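Local coordinates for elongation factor G (Thermus thermophilus, PDB 2DY1), which binds GTP with a magnesium ion and probably acts as a GTP-hydrolysing translation elongation factor, at residues P283-V288 and R304-R309. Numbering follows the deposited sequence.
Sequences PPLAKV and RLYRGR
Two torsions of Arg307 set up its grip on Pro283: CG stands opposite the backbone N (chi1 -169°), and a bend at chi3 (63°) swings the guanidinium across to Pro283, alongside the proline ring. NE meets Pro283 O at 2.9 Å in a nearly straight hydrogen bond in the guanidinium plane, while NH2 adds a weak bond to the same oxygen. One face of the guanidinium is covered by Leu285 CB, and a water bound to Pro284 O holds Arg307 NH2 weakly. With an alanine in place of Arg307, Pro283 O would probably lose its side-chain donor, the water one of its partners, and Leu285 CB the flat group beside it.

The antiparallel pairing illustrates a classic beta bulge, in which Tyr306 and Arg307 face Leu285. Leu285 O accepts from both amides, Tyr306 N at 2.8 Å and Arg307 N at 3.3 Å, whereas Lys287 and Arg304 exchange two regular backbone bonds. The extra residue brings the Tyr306 side chain toward the first strand; its ring edge receives Lys287 CB, 3.7 Å from CE2, and one face carries Arg304 CG. Arg304, bent at chi2, turns a face of its guanidinium to CD1 at the rim of the ring and bonds through NE to Leu305 O. Gly308 packs so closely on Pro284 (CA to CA 4.0 Å) that a CB would clash.

The contact joins the open end of the hairpin 285-294/298-307 in domain 2, flanked in its sheet by strands 361-363 and 347-350. Lys287 NZ forms a salt bridge with Glu96 and a hydrogen bond to Pro374 O, Tyr306 OH hydrogen-bonds to Glu96 O, and Arg304 binds Ala97 O and salt-bridges Asp99, at and just after helix 88-97 of the GTP-binding domain; the Tyr306 ring meets Phe279.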
# COMPACT_ATOMS: atom_id res chain seq x y z
N PRO A 283 18.87 20.64 -14.32
CA PRO A 283 18.40 21.38 -13.16
C PRO A 283 17.85 20.45 -12.10
O PRO A 283 17.40 19.34 -12.40
CB PRO A 283 17.27 22.26 -13.71
CG PRO A 283 17.40 22.15 -15.22
CD PRO A 283 17.95 20.79 -15.46
N PRO A 284 17.88 20.90 -10.84
CA PRO A 284 17.37 20.12 -9.71
C PRO A 284 15.96 19.57 -9.96
O PRO A 284 15.07 20.26 -10.48
CB PRO A 284 17.41 21.13 -8.57
CG PRO A 284 18.66 21.89 -8.86
CD PRO A 284 18.57 22.11 -10.37
N LEU A 285 15.78 18.29 -9.62
CA LEU A 285 14.48 17.62 -9.74
C LEU A 285 14.48 16.71 -8.52
O LEU A 285 15.42 15.95 -8.32
CB LEU A 285 14.38 16.77 -11.00
CG LEU A 285 13.11 15.90 -11.09
CD1 LEU A 285 11.84 16.78 -11.10
CD2 LEU A 285 13.18 15.03 -12.33
N ALA A 286 13.44 16.84 -7.71
CA ALA A 286 13.33 16.06 -6.47
C ALA A 286 11.88 15.74 -6.15
O ALA A 286 10.94 16.28 -6.74
CB ALA A 286 13.93 16.86 -5.31
N LYS A 287 11.69 14.86 -5.19
CA LYS A 287 10.34 14.49 -4.80
C LYS A 287 10.32 14.08 -3.33
O LYS A 287 11.28 13.48 -2.84
CB LYS A 287 9.86 13.32 -5.66
CG LYS A 287 8.47 12.86 -5.35
CD LYS A 287 7.96 11.88 -6.42
CE LYS A 287 6.56 11.42 -6.11
NZ LYS A 287 6.01 10.57 -7.19
N VAL A 288 9.24 14.42 -2.62
CA VAL A 288 9.09 14.02 -1.21
C VAL A 288 8.50 12.60 -1.33
O VAL A 288 7.35 12.45 -1.74
CB VAL A 288 8.09 14.93 -0.49
CG1 VAL A 288 7.83 14.42 0.93
CG2 VAL A 288 8.63 16.37 -0.42
N ARG A 304 14.09 12.83 -2.24
CA ARG A 304 15.08 12.20 -3.11
C ARG A 304 15.45 13.27 -4.14
O ARG A 304 14.56 13.85 -4.76
CB ARG A 304 14.50 11.00 -3.84
CG ARG A 304 15.34 10.60 -5.10
CD ARG A 304 16.74 10.10 -4.74
NE ARG A 304 17.62 10.18 -5.91
CZ ARG A 304 17.69 9.29 -6.89
NH1 ARG A 304 16.93 8.20 -6.89
NH2 ARG A 304 18.48 9.55 -7.93
N LEU A 305 16.74 13.52 -4.29
CA LEU A 305 17.22 14.48 -5.30
C LEU A 305 17.59 13.60 -6.49
O LEU A 305 18.58 12.86 -6.45
CB LEU A 305 18.44 15.24 -4.77
CG LEU A 305 19.04 16.31 -5.70
CD1 LEU A 305 17.99 17.36 -6.03
CD2 LEU A 305 20.23 16.95 -5.01
N TYR A 306 16.78 13.67 -7.54
CA TYR A 306 17.00 12.85 -8.72
C TYR A 306 18.04 13.40 -9.65
O TYR A 306 18.76 12.65 -10.32
CB TYR A 306 15.70 12.70 -9.52
CG TYR A 306 14.59 11.92 -8.84
CD1 TYR A 306 14.71 10.54 -8.64
CD2 TYR A 306 13.40 12.54 -8.45
CE1 TYR A 306 13.66 9.80 -8.08
CE2 TYR A 306 12.35 11.80 -7.87
CZ TYR A 306 12.49 10.43 -7.70
OH TYR A 306 11.44 9.71 -7.16
N ARG A 307 18.13 14.72 -9.69
CA ARG A 307 19.04 15.37 -10.62
C ARG A 307 19.41 16.69 -10.04
O ARG A 307 18.63 17.26 -9.29
CB ARG A 307 18.30 15.61 -11.95
CG ARG A 307 19.18 16.05 -13.14
CD ARG A 307 18.33 16.15 -14.40
NE ARG A 307 17.28 17.16 -14.27
CZ ARG A 307 16.16 17.17 -14.98
NH1 ARG A 307 15.92 16.21 -15.87
NH2 ARG A 307 15.27 18.13 -14.79
N GLY A 308 20.60 17.16 -10.39
CA GLY A 308 21.04 18.45 -9.92
C GLY A 308 21.87 18.42 -8.66
O GLY A 308 22.14 17.37 -8.09
N ARG A 309 22.28 19.60 -8.22
CA ARG A 309 23.09 19.72 -7.04
C ARG A 309 22.52 20.83 -6.18
O ARG A 309 21.90 21.77 -6.68
CB ARG A 309 24.54 20.01 -7.47
CG ARG A 309 25.53 20.22 -6.34
CD ARG A 309 26.97 20.14 -6.85
NE ARG A 309 27.92 20.54 -5.82
CZ ARG A 309 28.16 21.81 -5.50
NH1 ARG A 309 27.52 22.79 -6.13
NH2 ARG A 309 29.01 22.10 -4.52
O HOH W 1 14.11 19.96 -13.02